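Local coordinates for protein butyrophilin subfamily 1 member A1 (Bos taurus, PDB 4HH8) that probably acts as a membrane receptor in milk-fat droplet secretion and probably inhibits T-cell proliferation, this chain being its extracellular immunoglobulin-domain part, at residues A32-R37 with A121-K126; M47-F52 with G91-R96. The protein carries 1 engineered substitution. All blocks are in the same frame, centred on the assembly; numbering follows the deposited sequence.

How the contacts relate
Both contacts lie in the N-terminal V-type immunoglobulin domain, and both join one sheet of its sandwich to the other. Their centres are about 10 Å apart. Along the chain the order is 32-37, 47-52, 91-96, 121-126, so both segments of contact 2 fall between the two segments of contact 1. Strands 32-39 and 92-97 are neighbours in one sheet. Strands 48-52 and 117-128 belong to the facing sheet, with strand 106-114 between them. Backbone pairing ties the two contacts together, with L34 N 2.9 Å from V95 O and C36 N 3.1 Å from V93 O. Together they pack part of the domain core beside the C36-C110 disulfide.

Contact 1. Residues A32-R37 with A121-K126; sequences AELPCR and AIVHLK
V123 sets its two methyl groups against L34, P35 and C36, the middle of the strand facing it. V123 CG1 meets L34 CB and P35 CD, each at 4.1 Å. V123 CG2 comes close to C36 SG, at 3.4 Å, and lies 3.5 Å from P35 O. One torsion explains the division: V123 has CG1 anti to its own backbone N (chi1 -163°), and CG2 is then anti to the carbonyl carbon. The P35 ring runs at about a right angle to the valine. Its CB points away from 121-126, and it is the ring atom CD that makes the contact.

L125 does the same work further along. L125 CD1 lies 3.9 Å from A32 CB and 4.2 Å from L34 CD1. The two leucines cross at about a right angle, and their CD1 methyl groups are the nearest atoms. L34 thereby touches both V123 and L125. The packing is apolar and largely buried.

The segments run nearly antiparallel, at 163°, with axes 7.6 Å apart at closest approach. They are not paired in a sheet but face each other across the immunoglobulin sandwich. C36 SG also forms the disulfide with C110 of strand 106-114, the canonical disulfide that joins the two sheets of the immunoglobulin fold. Y108 of that strand packs on L34 and L125. Strand 24-27 closes the other flank, where I24 touches P35 and V123, and A26 touches A32 and L125. Strand 92-97 pairs with 32-37 through its backbone.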
loop_
_atom_site.group_PDB
_atom_site.type_symbol
_atom_site.label_atom_id
_atom_site.label_comp_id
_atom_site.label_asym_id
_atom_site.label_seq_id
_atom_site.Cartn_x
_atom_site.Cartn_y
_atom_site.Cartn_z
ATOM N N ALA A 32 6.043 -6.426 6.159
ATOM C CA ALA A 32 6.523 -6.552 4.809
ATOM C C ALA A 32 8.005 -6.847 4.824
ATOM O O ALA A 32 8.728 -6.433 5.733
ATOM C CB ALA A 32 6.272 -5.291 4.012
ATOM N N GLU A 33 8.449 -7.520 3.774
ATOM C CA GLU A 33 9.848 -7.842 3.587
ATOM C C GLU A 33 10.310 -7.222 2.303
ATOM O O GLU A 33 9.665 -7.408 1.281
ATOM C CB GLU A 33 10.051 -9.368 3.590
ATOM C CG GLU A 33 9.733 -9.962 5.009
ATOM C CD GLU A 33 10.160 -11.440 5.164
ATOM O OE1 GLU A 33 10.954 -11.928 4.352
ATOM O OE2 GLU A 33 9.665 -12.126 6.080
ATOM N N LEU A 34 11.416 -6.478 2.381
ATOM C CA LEU A 34 12.044 -5.793 1.260
ATOM C C LEU A 34 13.338 -6.502 0.896
ATOM O O LEU A 34 14.353 -6.265 1.508
ATOM C CB LEU A 34 12.359 -4.351 1.611
ATOM C CG LEU A 34 11.192 -3.360 1.672
ATOM C CD1 LEU A 34 9.930 -3.956 2.284
ATOM C CD2 LEU A 34 11.622 -2.129 2.429
ATOM N N PRO A 35 13.309 -7.363 -0.126
ATOM C CA PRO A 35 14.483 -8.221 -0.433
ATOM C C PRO A 35 15.423 -7.543 -1.389
ATOM O O PRO A 35 15.014 -6.666 -2.152
ATOM C CB PRO A 35 13.862 -9.461 -1.067
ATOM C CG PRO A 35 12.410 -8.966 -1.586
ATOM C CD PRO A 35 12.178 -7.562 -1.054
ATOM N N CYS A 36 16.697 -7.872 -1.282
ATOM C CA CYS A 36 17.688 -7.541 -2.287
ATOM C C CYS A 36 18.723 -8.658 -2.216
ATOM O O CYS A 36 18.905 -9.281 -1.158
ATOM C CB CYS A 36 18.352 -6.204 -2.015
ATOM S SG CYS A 36 17.338 -4.780 -2.352
ATOM N N ARG A 37 19.387 -8.921 -3.334
ATOM C CA ARG A 37 20.367 -10.006 -3.385
ATOM C C ARG A 37 21.593 -9.609 -4.177
ATOM O O ARG A 37 21.533 -8.747 -5.059
ATOM C CB ARG A 37 19.759 -11.325 -3.912
ATOM C CG ARG A 37 19.111 -11.223 -5.292
ATOM C CD ARG A 37 18.898 -12.572 -6.015
ATOM N NE ARG A 37 18.627 -12.322 -7.449
ATOM C CZ ARG A 37 18.012 -13.155 -8.303
ATOM N NH1 ARG A 37 17.566 -14.353 -7.907
ATOM N NH2 ARG A 37 17.832 -12.778 -9.570
ATOM N N ALA A 121 20.479 -1.099 -5.104
ATOM C CA ALA A 121 19.299 -1.342 -5.913
ATOM C C ALA A 121 18.131 -0.678 -5.244
ATOM O O ALA A 121 18.284 -0.063 -4.201
ATOM C CB ALA A 121 19.050 -2.827 -6.067
ATOM N N ILE A 122 16.964 -0.823 -5.853
ATOM C CA ILE A 122 15.762 -0.112 -5.475
ATOM C C ILE A 122 14.715 -1.156 -5.164
ATOM O O ILE A 122 14.602 -2.131 -5.892
ATOM C CB ILE A 122 15.296 0.798 -6.650
ATOM C CG1 ILE A 122 16.254 1.985 -6.788
ATOM C CG2 ILE A 122 13.847 1.298 -6.490
ATOM C CD1 ILE A 122 16.108 2.779 -8.078
ATOM N N VAL A 123 13.996 -0.983 -4.057
ATOM C CA VAL A 123 12.792 -1.777 -3.765
ATOM C C VAL A 123 11.629 -0.814 -3.560
ATOM O O VAL A 123 11.764 0.221 -2.873
ATOM C CB VAL A 123 12.937 -2.626 -2.480
ATOM C CG1 VAL A 123 11.864 -3.758 -2.417
ATOM C CG2 VAL A 123 14.297 -3.225 -2.378
ATOM N N HIS A 124 10.492 -1.126 -4.169
ATOM C CA HIS A 124 9.332 -0.279 -4.023
ATOM C C HIS A 124 8.442 -1.004 -3.069
ATOM O O HIS A 124 8.157 -2.163 -3.285
ATOM C CB HIS A 124 8.613 -0.029 -5.359
ATOM C CG HIS A 124 9.448 0.705 -6.367
ATOM N ND1 HIS A 124 9.667 2.071 -6.308
ATOM C CD2 HIS A 124 10.121 0.261 -7.461
ATOM C CE1 HIS A 124 10.429 2.437 -7.327
ATOM N NE2 HIS A 124 10.724 1.356 -8.039
ATOM N N LEU A 125 8.073 -0.345 -1.969
ATOM C CA LEU A 125 7.007 -0.849 -1.114
ATOM C C LEU A 125 5.681 -0.212 -1.509
ATOM O O LEU A 125 5.569 0.997 -1.597
ATOM C CB LEU A 125 7.308 -0.554 0.354
ATOM C CG LEU A 125 6.248 -1.149 1.278
ATOM C CD1 LEU A 125 6.140 -2.661 1.081
ATOM C CD2 LEU A 125 6.549 -0.795 2.712
ATOM N N LYS A 126 4.678 -1.025 -1.786
ATOM C CA LYS A 126 3.341 -0.501 -2.074
ATOM C C LYS A 126 2.422 -0.919 -0.968
ATOM O O LYS A 126 2.177 -2.086 -0.834
ATOM C CB LYS A 126 2.781 -1.075 -3.388
ATOM C CG LYS A 126 3.412 -0.515 -4.669
ATOM C CD LYS A 126 2.980 0.884 -4.931
ATOM C CE LYS A 126 3.283 1.258 -6.341
ATOM N NZ LYS A 126 2.799 2.631 -6.503
#

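Contact 2. Residues M47-F52 with G91-R96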
loop_
_atom_site.group_PDB
_atom_site.type_symbol
_atom_site.label_atom_id
_atom_site.label_comp_id
_atom_site.label_asym_id
_atom_site.label_seq_id
_atom_site.Cartn_x
_atom_site.Cartn_y
_atom_site.Cartn_z
HETATM N N MSE A 47 28.958 -8.055 5.649
HETATM C CA MSE A 47 28.953 -6.872 4.806
HETATM C C MSE A 47 28.169 -5.771 5.490
HETATM O O MSE A 47 27.371 -6.038 6.361
HETATM C CB MSE A 47 28.276 -7.183 3.471
HETATM C CG MSE A 47 29.131 -7.989 2.537
HETATM SE SE MSE A 47 28.374 -7.962 0.731
HETATM C CE MSE A 47 28.891 -6.227 0.078
ATOM N N GLU A 48 28.383 -4.539 5.083
ATOM C CA GLU A 48 27.472 -3.500 5.485
ATOM C C GLU A 48 26.230 -3.597 4.613
ATOM O O GLU A 48 26.322 -3.475 3.387
ATOM C CB GLU A 48 28.098 -2.097 5.376
ATOM C CG GLU A 48 27.089 -0.953 5.637
ATOM C CD GLU A 48 27.677 0.444 5.403
ATOM O OE1 GLU A 48 28.843 0.661 5.777
ATOM O OE2 GLU A 48 26.971 1.330 4.848
ATOM N N LEU A 49 25.098 -3.825 5.277
ATOM C CA LEU A 49 23.755 -3.876 4.684
ATOM C C LEU A 49 22.974 -2.655 5.155
ATOM O O LEU A 49 22.729 -2.537 6.346
ATOM C CB LEU A 49 23.018 -5.141 5.138
ATOM C CG LEU A 49 23.785 -6.468 4.952
ATOM C CD1 LEU A 49 23.066 -7.628 5.588
ATOM C CD2 LEU A 49 24.120 -6.790 3.480
ATOM N N ARG A 50 22.596 -1.759 4.248
ATOM C CA ARG A 50 21.881 -0.538 4.618
ATOM C C ARG A 50 20.606 -0.391 3.796
ATOM O O ARG A 50 20.667 -0.387 2.569
ATOM C CB ARG A 50 22.758 0.695 4.380
ATOM C CG ARG A 50 22.093 2.014 4.781
ATOM C CD ARG A 50 22.894 3.270 4.347
ATOM N NE ARG A 50 24.169 3.316 5.058
ATOM C CZ ARG A 50 24.416 4.008 6.169
ATOM N NH1 ARG A 50 23.479 4.769 6.739
ATOM N NH2 ARG A 50 25.623 3.927 6.720
ATOM N N TRP A 51 19.461 -0.280 4.440
ATOM C CA TRP A 51 18.257 0.128 3.713
ATOM C C TRP A 51 17.955 1.565 4.096
ATOM O O TRP A 51 18.080 1.944 5.265
ATOM C CB TRP A 51 17.076 -0.771 4.064
ATOM C CG TRP A 51 16.938 -1.996 3.240
ATOM C CD1 TRP A 51 16.000 -2.231 2.304
ATOM C CD2 TRP A 51 17.744 -3.176 3.308
ATOM N NE1 TRP A 51 16.156 -3.485 1.779
ATOM C CE2 TRP A 51 17.222 -4.086 2.379
ATOM C CE3 TRP A 51 18.814 -3.572 4.120
ATOM C CZ2 TRP A 51 17.758 -5.358 2.180
ATOM C CZ3 TRP A 51 19.359 -4.841 3.932
ATOM C CH2 TRP A 51 18.820 -5.722 2.956
ATOM N N PHE A 52 17.595 2.388 3.117
ATOM C CA PHE A 52 17.283 3.780 3.406
ATOM C C PHE A 52 16.240 4.304 2.439
ATOM O O PHE A 52 15.919 3.659 1.425
ATOM C CB PHE A 52 18.556 4.649 3.417
ATOM C CG PHE A 52 19.261 4.756 2.078
ATOM C CD1 PHE A 52 19.015 5.838 1.235
ATOM C CD2 PHE A 52 20.189 3.795 1.681
ATOM C CE1 PHE A 52 19.651 5.968 0.021
ATOM C CE2 PHE A 52 20.854 3.909 0.472
ATOM C CZ PHE A 52 20.591 5.017 -0.368
ATOM N N GLY A 91 23.750 -14.672 -0.435
ATOM C CA GLY A 91 23.720 -13.272 -0.834
ATOM C C GLY A 91 22.335 -12.657 -0.843
ATOM O O GLY A 91 22.171 -11.515 -1.227
ATOM N N SER A 92 21.353 -13.409 -0.374
ATOM C CA SER A 92 19.960 -12.999 -0.383
ATOM C C SER A 92 19.446 -12.696 1.025
ATOM O O SER A 92 19.512 -13.550 1.914
ATOM C CB SER A 92 19.116 -14.098 -1.030
ATOM O OG SER A 92 17.822 -13.604 -1.329
ATOM N N VAL A 93 18.991 -11.453 1.224
ATOM C CA VAL A 93 18.528 -10.972 2.533
ATOM C C VAL A 93 17.324 -10.071 2.341
ATOM O O VAL A 93 16.957 -9.762 1.223
ATOM C CB VAL A 93 19.618 -10.152 3.308
ATOM C CG1 VAL A 93 20.845 -10.956 3.494
ATOM C CG2 VAL A 93 19.952 -8.869 2.601
ATOM N N ALA A 94 16.709 -9.645 3.438
ATOM C CA ALA A 94 15.606 -8.698 3.326
ATOM C C ALA A 94 15.551 -7.990 4.647
ATOM O O ALA A 94 16.124 -8.476 5.618
ATOM C CB ALA A 94 14.291 -9.418 3.045
ATOM N N VAL A 95 14.902 -6.830 4.660
ATOM C CA VAL A 95 14.581 -6.125 5.886
ATOM C C VAL A 95 13.105 -6.350 6.064
ATOM O O VAL A 95 12.341 -6.104 5.126
ATOM C CB VAL A 95 14.909 -4.613 5.802
ATOM C CG1 VAL A 95 14.267 -3.831 6.962
ATOM C CG2 VAL A 95 16.392 -4.437 5.908
ATOM N N ARG A 96 12.728 -6.885 7.229
ATOM C CA ARG A 96 11.355 -7.013 7.640
ATOM C C ARG A 96 10.913 -5.727 8.359
ATOM O O ARG A 96 11.549 -5.305 9.339
ATOM C CB ARG A 96 11.164 -8.227 8.544
ATOM C CG ARG A 96 9.668 -8.546 8.786
ATOM C CD ARG A 96 9.412 -9.887 9.510
ATOM N NE ARG A 96 10.057 -9.951 10.815
ATOM C CZ ARG A 96 9.455 -10.247 11.976
ATOM N NH1 ARG A 96 8.147 -10.524 12.028
ATOM N NH2 ARG A 96 10.173 -10.280 13.107
#
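W51 holds CG roughly anti to its carbonyl carbon (chi1 -88°), and chi2 of -108° turns the indole so that V95 lies over one face. V95 in turn has CG1 anti to its backbone N, which leaves CG2 for the ring. This is the core of the V-type immunoglobulin sandwich, with the tryptophan that packs beside the disulfide in this fold.

V95 CG2 makes a CH-pi contact. V95 CG2 sits 3.4 Å from the centroid of the six-membered ring of W51, 23° off the normal. The modelled approach is rather too close for carbons, so its exact length is doubtful. The two side chains run alongside each other in opposite senses.

The strands cross at a slant, with axes 8.8 Å apart at closest approach. They lie in different sheets. L49 adds a looser touch, L49 CD1 to V93 CG2 at 4.5 Å, and L83 of strand 81-85 packs on both residues. F61 of strand 61-64 lies against V95. On the side of 47-52 away from this core, R50 makes a salt bridge with E48, NE to OE2 at 3.4 Å. Its hydrogen bonds, from NE and NH2, are long and weak, and OE2 lies at the guanidinium edge, in plane.

The rim of the indole is met by V93, whose CG2 lies in the ring plane, 3.4 Å from W51 CH2.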